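Local coordinates for serine repeat antigen 5 (PDB 6X42), which belongs to the papain-like cysteine protease family of the malaria parasite Plasmodium falciparum but probably acts as a pseudoenzyme rather than as an active protease, at residues A78-N83 with E107-L112; V221-Y226 with N269-V274; A82-G87 with Q128-E133. One frame throughout, in Å; residues are numbered along the deposited sequence.

Contact 1: residues A78-N83 with E107-L112; sequences ALYVAN and EDYGFL
Y80 carries most of this contact, reaching from the short helix 78-83 across to the turn that follows helix 99-109. Its CB already points toward that turn, and chi1 of -168° sets the ring opposite the backbone nitrogen, which directs its long axis outward from the helix. The CD2-CE2 side of the ring then passes the carbonyl of F111: CD2 lies 4.0 Å from F111 O, and CE2, one bond further out, closes to 3.7 Å from F111 O. The carbonyl stands obliquely to the ring. Y80 CD1 lies on the side of the ring where P130 packs, so the phenyl part lies between two pieces of chain. At the tip, Y80 OH lies 3.9 Å from CD2 of Y109, again at a slant to the Y109 ring; this is van der Waals contact and no hydrogen bond. V132 also packs on the hydroxyl. A tyrosine suits the place because a flat, rigid ring can span the gap between two chains whose nearest CA atoms, those of Y80 and L112, are 7.4 Å apart.

Both helices belong to the mainly helical domain of the papain fold. G110 ends helix 99-109 with a phi of 69°, a left-handed conformation that glycine adopts readily, and the chain beyond it doubles back toward helix 78-83. N138 secures this turn, its side chain bonding to G110 O and to L112 N.

Beside the tyrosine, V81 and L112 meet through single methyl groups, V81 CG2 lying 3.8 Å from L112 CD2. The CB of L112 faces away from helix 78-83, yet its isobutyl end swings back to touch V81. Valine and leucine fit a site lined by apolar side chains: V81 also packs on F102 and I105, and L112 on I106, all from helix 99-109.

Contact 2: residues V221-Y226 with N269-V274; sequences VNIVGY and NFIHSV
I223 and I271 meet end to end in the interior of the beta domain, their terminal CD1 methyls 4.1 Å apart. The same I223 CD1 also approaches CG1 of V274, at 4.3 Å. I223 holds its outer chain extended, with chi2 of 170°, and thus reaches across; I271 bends its own, with chi2 of -61°, bringing its CD1 round to meet that methyl. Long, branched isoleucines suit such a span, whereas the shorter V274 adds one methyl, CG1, to the same I223 CD1. V189 of the intervening strand 189-193 packs against both I223 and V274.

No hydrogen bond crosses directly between the segments, since strand 189-193 pairs with both of their strands. Elsewhere in V221-Y226, V224 and G225 both face I241, forming a classic beta bulge.

The polar bonds lie within N269-V274 and probably steady its turn. N269 OD1 accepts from I271 N at 2.9 Å, an Asx turn with the donor tilted 19° from the carbonyl plane. H272 ND1 and S273 OG are also joined, the hydroxyl lying at the imidazole edge and in its plane. S165 OG meanwhile bonds to the carbonyls of I271 and H272.

Buried and purely hydrophobic, the contact itself depends on shape and exclusion of water, while the Asx turn and the S165 bonds probably hold the backbone that presents I271.

Contact 3: residues A82-G87 with Q128-E133; sequences ANCYKG and QCPKVE
Just beyond helix 78-83, where C84 leaves helical geometry with phi/psi of -112/110°, its CA comes within 4.8 Å of the CA of C129 in an extended loop, toward the short end for disulfide-linked residues. The link runs from C84 SG to C129 SG, a 2.0 Å covalent bond with a chi3 of 97°, which makes it right-handed. The two ends arrive differently: C84 SG leans beside its own backbone nitrogen, whereas C129 SG lies opposite its nitrogen, so the two sulfurs are brought together from differently turned side chains.

Around it, P130 CD rests 3.9 Å from C84 SG. Proline suits this place because its compact ring sets an apolar CD against the sulfur and restricts the backbone; it also touches Y118. The carbonyl N83 O approaches C129 CB to 3.5 Å. The side chain of N83, an amide able to donate and accept, holds the preceding loop: OD1 takes the N-H of G126, and ND2 bonds to K124 O and Y118 OH. The disulfide, tying a helix end to a later irregular loop, corresponds to one found in papain itself in the helical domain.

Overall arrangement
Contacts 1 and 3 are neighbours, their centres 7 Å apart in the helical domain, and both use helix 78-83: A82 and N83 belong to each. They also touch, V132 of contact 3 packing against aromatic side chains of contact 1. Contact 2 stands apart in the beta domain, its centre 25 Å and 30 Å from the centres of contacts 1 and 3. It lies nearest the middle of the chain and is wholly buried and aliphatic. Contact 1 is largely buried too, but combines aromatic rings, a carbonyl and methyls. Partly buried contact 3, farthest from the centre, joins the end of helix 78-83 and its following loop to an irregular loop, and relies on a covalent bond.

Contact 1: residues A78-N83 with E107-L112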
loop_
_atom_site.group_PDB
_atom_site.type_symbol
_atom_site.label_atom_id
_atom_site.label_comp_id
_atom_site.label_asym_id
_atom_site.label_seq_id
_atom_site.Cartn_x
_atom_site.Cartn_y
_atom_site.Cartn_z
ATOM N N ALA A 78 7.249 -10.571 -4.130
ATOM C CA ALA A 78 7.985 -9.313 -4.117
ATOM C C ALA A 78 9.370 -9.491 -4.725
ATOM O O ALA A 78 9.909 -8.573 -5.348
ATOM C CB ALA A 78 8.137 -8.795 -2.690
ATOM N N LEU A 79 9.985 -10.656 -4.507
ATOM C CA LEU A 79 11.354 -10.872 -4.979
ATOM C C LEU A 79 11.432 -10.869 -6.502
ATOM O O LEU A 79 12.402 -10.364 -7.081
ATOM C CB LEU A 79 11.898 -12.172 -4.395
ATOM C CG LEU A 79 13.412 -12.373 -4.508
ATOM C CD1 LEU A 79 14.158 -11.315 -3.703
ATOM C CD2 LEU A 79 13.803 -13.784 -4.051
ATOM N N TYR A 80 10.406 -11.399 -7.176
ATOM C CA TYR A 80 10.397 -11.352 -8.633
ATOM C C TYR A 80 10.401 -9.914 -9.129
ATOM O O TYR A 80 11.148 -9.559 -10.051
ATOM C CB TYR A 80 9.192 -12.111 -9.186
ATOM C CG TYR A 80 9.278 -12.338 -10.681
ATOM C CD1 TYR A 80 9.964 -13.417 -11.205
ATOM C CD2 TYR A 80 8.709 -11.437 -11.569
ATOM C CE1 TYR A 80 10.066 -13.612 -12.577
ATOM C CE2 TYR A 80 8.798 -11.627 -12.939
ATOM C CZ TYR A 80 9.485 -12.708 -13.439
ATOM O OH TYR A 80 9.589 -12.900 -14.809
ATOM N N VAL A 81 9.563 -9.068 -8.524
ATOM C CA VAL A 81 9.494 -7.667 -8.915
ATOM C C VAL A 81 10.801 -6.954 -8.610
ATOM O O VAL A 81 11.242 -6.087 -9.372
ATOM C CB VAL A 81 8.276 -6.986 -8.266
ATOM C CG1 VAL A 81 8.227 -5.512 -8.620
ATOM C CG2 VAL A 81 7.000 -7.720 -8.671
ATOM N N ALA A 82 11.446 -7.288 -7.492
ATOM C CA ALA A 82 12.717 -6.654 -7.173
ATOM C C ALA A 82 13.778 -6.974 -8.212
ATOM O O ALA A 82 14.612 -6.128 -8.536
ATOM C CB ALA A 82 13.218 -7.148 -5.818
ATOM N N ASN A 83 13.787 -8.200 -8.717
ATOM C CA ASN A 83 14.939 -8.702 -9.447
ATOM C C ASN A 83 14.780 -8.670 -10.954
ATOM O O ASN A 83 15.773 -8.851 -11.657
ATOM C CB ASN A 83 15.261 -10.124 -8.982
ATOM C CG ASN A 83 15.771 -10.139 -7.558
ATOM O OD1 ASN A 83 16.140 -9.088 -7.011
ATOM N ND2 ASN A 83 15.827 -11.318 -6.952
ATOM N N GLU A 107 4.187 -4.058 -16.825
ATOM C CA GLU A 107 3.993 -3.873 -18.264
ATOM C C GLU A 107 5.066 -4.604 -19.056
ATOM O O GLU A 107 4.785 -5.194 -20.107
ATOM C CB GLU A 107 4.042 -2.385 -18.609
ATOM C CG GLU A 107 3.049 -1.513 -17.845
ATOM C CD GLU A 107 1.756 -1.265 -18.594
ATOM O OE1 GLU A 107 1.521 -1.936 -19.613
ATOM O OE2 GLU A 107 0.987 -0.383 -18.169
ATOM N N ASP A 108 6.310 -4.557 -18.577
ATOM C CA ASP A 108 7.427 -5.105 -19.337
ATOM C C ASP A 108 7.472 -6.627 -19.283
ATOM O O ASP A 108 7.929 -7.261 -20.241
ATOM C CB ASP A 108 8.754 -4.546 -18.803
ATOM C CG ASP A 108 8.938 -3.061 -19.100
ATOM O OD1 ASP A 108 9.800 -2.419 -18.462
ATOM O OD2 ASP A 108 8.221 -2.532 -19.977
ATOM N N TYR A 109 7.027 -7.230 -18.180
ATOM C CA TYR A 109 7.161 -8.669 -17.983
ATOM C C TYR A 109 5.853 -9.438 -18.119
ATOM O O TYR A 109 5.881 -10.598 -18.528
ATOM C CB TYR A 109 7.830 -8.961 -16.626
ATOM C CG TYR A 109 9.317 -8.662 -16.670
ATOM C CD1 TYR A 109 9.792 -7.356 -16.553
ATOM C CD2 TYR A 109 10.245 -9.681 -16.901
ATOM C CE1 TYR A 109 11.140 -7.079 -16.636
ATOM C CE2 TYR A 109 11.596 -9.411 -16.976
ATOM C CZ TYR A 109 12.033 -8.111 -16.852
ATOM O OH TYR A 109 13.373 -7.836 -16.931
ATOM N N GLY A 110 4.708 -8.821 -17.831
ATOM C CA GLY A 110 3.432 -9.499 -18.009
ATOM C C GLY A 110 3.167 -10.642 -17.053
ATOM O O GLY A 110 2.145 -11.324 -17.189
ATOM N N PHE A 111 4.040 -10.870 -16.076
ATOM C CA PHE A 111 3.938 -12.036 -15.208
ATOM C C PHE A 111 4.213 -11.607 -13.780
ATOM O O PHE A 111 5.231 -10.962 -13.504
ATOM C CB PHE A 111 4.957 -13.096 -15.643
ATOM C CG PHE A 111 4.563 -14.510 -15.301
ATOM C CD1 PHE A 111 4.035 -15.352 -16.268
ATOM C CD2 PHE A 111 4.730 -14.999 -14.013
ATOM C CE1 PHE A 111 3.679 -16.661 -15.957
ATOM C CE2 PHE A 111 4.374 -16.303 -13.692
ATOM C CZ PHE A 111 3.848 -17.135 -14.667
ATOM N N LEU A 112 3.304 -11.952 -12.877
ATOM C CA LEU A 112 3.526 -11.791 -11.443
ATOM C C LEU A 112 3.446 -13.182 -10.855
ATOM O O LEU A 112 2.337 -13.721 -10.677
ATOM C CB LEU A 112 2.490 -10.881 -10.791
ATOM C CG LEU A 112 2.630 -9.416 -11.167
ATOM C CD1 LEU A 112 1.437 -8.672 -10.603
ATOM C CD2 LEU A 112 3.962 -8.844 -10.678
#

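Contact 2: residues V221-Y226 with N269-V274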
loop_
_atom_site.group_PDB
_atom_site.type_symbol
_atom_site.label_atom_id
_atom_site.label_comp_id
_atom_site.label_asym_id
_atom_site.label_seq_id
_atom_site.Cartn_x
_atom_site.Cartn_y
_atom_site.Cartn_z
ATOM N N VAL A 221 3.658 2.375 2.602
ATOM C CA VAL A 221 2.792 1.590 3.464
ATOM C C VAL A 221 1.426 1.514 2.783
ATOM O O VAL A 221 1.272 1.958 1.652
ATOM C CB VAL A 221 2.705 2.191 4.880
ATOM C CG1 VAL A 221 4.061 2.125 5.574
ATOM C CG2 VAL A 221 2.189 3.628 4.826
ATOM N N ASN A 222 0.429 0.917 3.446
ATOM C CA ASN A 222 -0.924 0.906 2.893
ATOM C C ASN A 222 -1.893 1.422 3.938
ATOM O O ASN A 222 -1.847 1.004 5.097
ATOM C CB ASN A 222 -1.353 -0.495 2.462
ATOM C CG ASN A 222 -0.468 -1.061 1.374
ATOM O OD1 ASN A 222 0.489 -1.787 1.655
ATOM N ND2 ASN A 222 -0.759 -0.698 0.121
ATOM N N ILE A 223 -2.819 2.281 3.519
ATOM C CA ILE A 223 -3.987 2.580 4.340
ATOM C C ILE A 223 -5.037 1.534 4.018
ATOM O O ILE A 223 -5.359 1.306 2.844
ATOM C CB ILE A 223 -4.498 4.008 4.115
ATOM C CG1 ILE A 223 -3.453 5.028 4.561
ATOM C CG2 ILE A 223 -5.813 4.211 4.865
ATOM C CD1 ILE A 223 -3.777 6.457 4.140
ATOM N N VAL A 224 -5.528 0.860 5.058
ATOM C CA VAL A 224 -6.408 -0.294 4.908
ATOM C C VAL A 224 -7.736 -0.144 5.618
ATOM O O VAL A 224 -8.587 -1.033 5.496
ATOM C CB VAL A 224 -5.703 -1.602 5.329
ATOM C CG1 VAL A 224 -4.405 -1.763 4.561
ATOM C CG2 VAL A 224 -5.460 -1.670 6.838
ATOM N N GLY A 225 -7.926 0.920 6.376
ATOM C CA GLY A 225 -9.153 1.119 7.121
ATOM C C GLY A 225 -9.063 2.431 7.868
ATOM O O GLY A 225 -8.125 3.218 7.680
ATOM N N TYR A 226 -10.061 2.661 8.717
ATOM C CA TYR A 226 -10.221 3.954 9.372
ATOM C C TYR A 226 -11.368 3.857 10.373
ATOM O O TYR A 226 -12.202 2.943 10.322
ATOM C CB TYR A 226 -10.508 5.085 8.375
ATOM C CG TYR A 226 -11.572 4.740 7.362
ATOM C CD1 TYR A 226 -11.220 4.269 6.102
ATOM C CD2 TYR A 226 -12.928 4.883 7.659
ATOM C CE1 TYR A 226 -12.180 3.945 5.169
ATOM C CE2 TYR A 226 -13.884 4.581 6.728
ATOM C CZ TYR A 226 -13.497 4.099 5.485
ATOM O OH TYR A 226 -14.417 3.753 4.530
ATOM N N ASN A 269 1.147 16.903 6.885
ATOM C CA ASN A 269 0.419 15.746 7.378
ATOM C C ASN A 269 1.335 14.528 7.423
ATOM O O ASN A 269 2.241 14.378 6.606
ATOM C CB ASN A 269 -0.773 15.435 6.478
ATOM C CG ASN A 269 -1.792 14.527 7.144
ATOM O OD1 ASN A 269 -1.734 13.284 7.027
ATOM N ND2 ASN A 269 -2.721 15.122 7.849
ATOM N N PHE A 270 1.063 13.629 8.380
ATOM C CA PHE A 270 1.799 12.370 8.467
ATOM C C PHE A 270 1.737 11.556 7.166
ATOM O O PHE A 270 2.731 10.922 6.769
ATOM C CB PHE A 270 1.265 11.547 9.658
ATOM C CG PHE A 270 1.853 10.178 9.742
ATOM C CD1 PHE A 270 3.096 9.978 10.297
ATOM C CD2 PHE A 270 1.166 9.092 9.252
ATOM C CE1 PHE A 270 3.640 8.698 10.347
ATOM C CE2 PHE A 270 1.702 7.824 9.297
ATOM C CZ PHE A 270 2.944 7.617 9.846
ATOM N N ILE A 271 0.603 11.574 6.475
ATOM C CA ILE A 271 0.483 10.929 5.174
ATOM C C ILE A 271 0.943 11.943 4.131
ATOM O O ILE A 271 0.288 12.950 3.896
ATOM C CB ILE A 271 -0.958 10.477 4.892
ATOM C CG1 ILE A 271 -1.462 9.496 5.966
ATOM C CG2 ILE A 271 -1.046 9.911 3.496
ATOM C CD1 ILE A 271 -0.684 8.206 6.088
ATOM N N HIS A 272 2.069 11.673 3.481
ATOM C CA HIS A 272 2.582 12.573 2.457
ATOM C C HIS A 272 1.728 12.532 1.199
ATOM O O HIS A 272 1.418 13.575 0.599
ATOM C CB HIS A 272 4.032 12.184 2.144
ATOM C CG HIS A 272 4.638 13.010 1.064
ATOM N ND1 HIS A 272 4.481 12.709 -0.274
ATOM C CD2 HIS A 272 5.350 14.159 1.121
ATOM C CE1 HIS A 272 5.073 13.649 -0.993
ATOM N NE2 HIS A 272 5.618 14.531 -0.170
ATOM N N SER A 273 1.375 11.336 0.763
ATOM C CA SER A 273 0.725 11.135 -0.513
ATOM C C SER A 273 0.133 9.741 -0.530
ATOM O O SER A 273 0.524 8.863 0.247
ATOM C CB SER A 273 1.709 11.349 -1.664
ATOM O OG SER A 273 2.908 10.629 -1.483
ATOM N N VAL A 274 -0.810 9.551 -1.448
ATOM C CA VAL A 274 -1.380 8.242 -1.717
ATOM C C VAL A 274 -1.354 7.975 -3.212
ATOM O O VAL A 274 -1.427 8.901 -4.027
ATOM C CB VAL A 274 -2.807 8.098 -1.148
ATOM C CG1 VAL A 274 -2.832 8.204 0.382
ATOM C CG2 VAL A 274 -3.764 9.095 -1.729
#

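Contact 3: residues A82-G87 with Q128-E133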
loop_
_atom_site.group_PDB
_atom_site.type_symbol
_atom_site.label_atom_id
_atom_site.label_comp_id
_atom_site.label_asym_id
_atom_site.label_seq_id
_atom_site.Cartn_x
_atom_site.Cartn_y
_atom_site.Cartn_z
ATOM N N ALA A 82 11.446 -7.288 -7.492
ATOM C CA ALA A 82 12.717 -6.654 -7.173
ATOM C C ALA A 82 13.778 -6.974 -8.212
ATOM O O ALA A 82 14.612 -6.128 -8.536
ATOM C CB ALA A 82 13.218 -7.148 -5.818
ATOM N N ASN A 83 13.787 -8.200 -8.717
ATOM C CA ASN A 83 14.939 -8.702 -9.447
ATOM C C ASN A 83 14.780 -8.670 -10.954
ATOM O O ASN A 83 15.773 -8.851 -11.657
ATOM C CB ASN A 83 15.261 -10.124 -8.982
ATOM C CG ASN A 83 15.771 -10.139 -7.558
ATOM O OD1 ASN A 83 16.140 -9.088 -7.011
ATOM N ND2 ASN A 83 15.827 -11.318 -6.952
ATOM N N CYS A 84 13.580 -8.453 -11.461
ATOM C CA CYS A 84 13.288 -8.540 -12.888
ATOM C C CYS A 84 12.963 -7.138 -13.392
ATOM O O CYS A 84 11.915 -6.576 -13.054
ATOM C CB CYS A 84 12.134 -9.509 -13.119
ATOM S SG CYS A 84 12.528 -11.152 -12.483
ATOM N N TYR A 85 13.861 -6.575 -14.193
ATOM C CA TYR A 85 13.690 -5.235 -14.733
ATOM C C TYR A 85 14.535 -5.101 -15.994
ATOM O O TYR A 85 15.526 -5.811 -16.175
ATOM C CB TYR A 85 14.076 -4.178 -13.692
ATOM C CG TYR A 85 15.489 -4.311 -13.156
ATOM C CD1 TYR A 85 16.563 -3.759 -13.846
ATOM C CD2 TYR A 85 15.747 -4.978 -11.960
ATOM C CE1 TYR A 85 17.850 -3.858 -13.379
ATOM C CE2 TYR A 85 17.039 -5.083 -11.473
ATOM C CZ TYR A 85 18.089 -4.516 -12.192
ATOM O OH TYR A 85 19.392 -4.604 -11.749
ATOM N N LYS A 86 14.124 -4.196 -16.874
ATOM C CA LYS A 86 14.884 -3.871 -18.073
ATOM C C LYS A 86 15.862 -2.726 -17.786
ATOM O O LYS A 86 15.675 -1.933 -16.864
ATOM C CB LYS A 86 13.920 -3.476 -19.197
ATOM C CG LYS A 86 12.967 -4.590 -19.613
ATOM N N GLY A 87 16.928 -2.651 -18.579
ATOM C CA GLY A 87 17.813 -1.486 -18.554
ATOM C C GLY A 87 19.053 -1.670 -17.696
ATOM O O GLY A 87 19.438 -2.794 -17.361
ATOM N N GLN A 128 19.938 -12.544 -9.922
ATOM C CA GLN A 128 19.442 -12.626 -11.289
ATOM C C GLN A 128 17.955 -12.964 -11.309
ATOM O O GLN A 128 17.468 -13.769 -10.517
ATOM C CB GLN A 128 20.231 -13.700 -12.039
ATOM C CG GLN A 128 19.762 -13.930 -13.453
ATOM C CD GLN A 128 20.306 -15.206 -14.025
ATOM O OE1 GLN A 128 21.519 -15.369 -14.124
ATOM N NE2 GLN A 128 19.414 -16.119 -14.425
ATOM N N CYS A 129 17.234 -12.336 -12.225
ATOM C CA CYS A 129 15.821 -12.629 -12.417
ATOM C C CYS A 129 15.649 -14.105 -12.767
ATOM O O CYS A 129 16.301 -14.592 -13.699
ATOM C CB CYS A 129 15.299 -11.758 -13.558
ATOM S SG CYS A 129 13.565 -12.005 -13.996
ATOM N N PRO A 130 14.803 -14.844 -12.050
ATOM C CA PRO A 130 14.657 -16.280 -12.308
ATOM C C PRO A 130 13.820 -16.558 -13.544
ATOM O O PRO A 130 12.957 -15.767 -13.938
ATOM C CB PRO A 130 13.936 -16.786 -11.050
ATOM C CG PRO A 130 13.078 -15.633 -10.672
ATOM C CD PRO A 130 13.944 -14.410 -10.939
ATOM N N LYS A 131 14.092 -17.713 -14.147
ATOM C CA LYS A 131 13.242 -18.222 -15.211
ATOM C C LYS A 131 11.870 -18.561 -14.650
ATOM O O LYS A 131 11.752 -19.131 -13.561
ATOM C CB LYS A 131 13.838 -19.505 -15.796
ATOM C CG LYS A 131 12.768 -20.460 -16.394
ATOM C CD LYS A 131 13.319 -21.554 -17.285
ATOM C CE LYS A 131 12.188 -22.450 -17.798
ATOM N NZ LYS A 131 12.705 -23.629 -18.518
ATOM N N VAL A 132 10.826 -18.226 -15.398
ATOM C CA VAL A 132 9.478 -18.605 -14.996
ATOM C C VAL A 132 9.296 -20.081 -15.317
ATOM O O VAL A 132 9.443 -20.497 -16.466
ATOM C CB VAL A 132 8.426 -17.737 -15.694
ATOM C CG1 VAL A 132 7.026 -18.305 -15.469
ATOM C CG2 VAL A 132 8.524 -16.307 -15.176
ATOM N N GLU A 133 9.018 -20.879 -14.292
ATOM C CA GLU A 133 8.862 -22.313 -14.470
ATOM C C GLU A 133 7.432 -22.655 -14.904
ATOM O O GLU A 133 6.479 -21.896 -14.687
ATOM C CB GLU A 133 9.226 -23.059 -13.179
ATOM C CG GLU A 133 10.608 -22.726 -12.602
ATOM C CD GLU A 133 11.771 -23.374 -13.350
ATOM O OE1 GLU A 133 11.549 -24.288 -14.174
ATOM O OE2 GLU A 133 12.923 -22.962 -13.102
#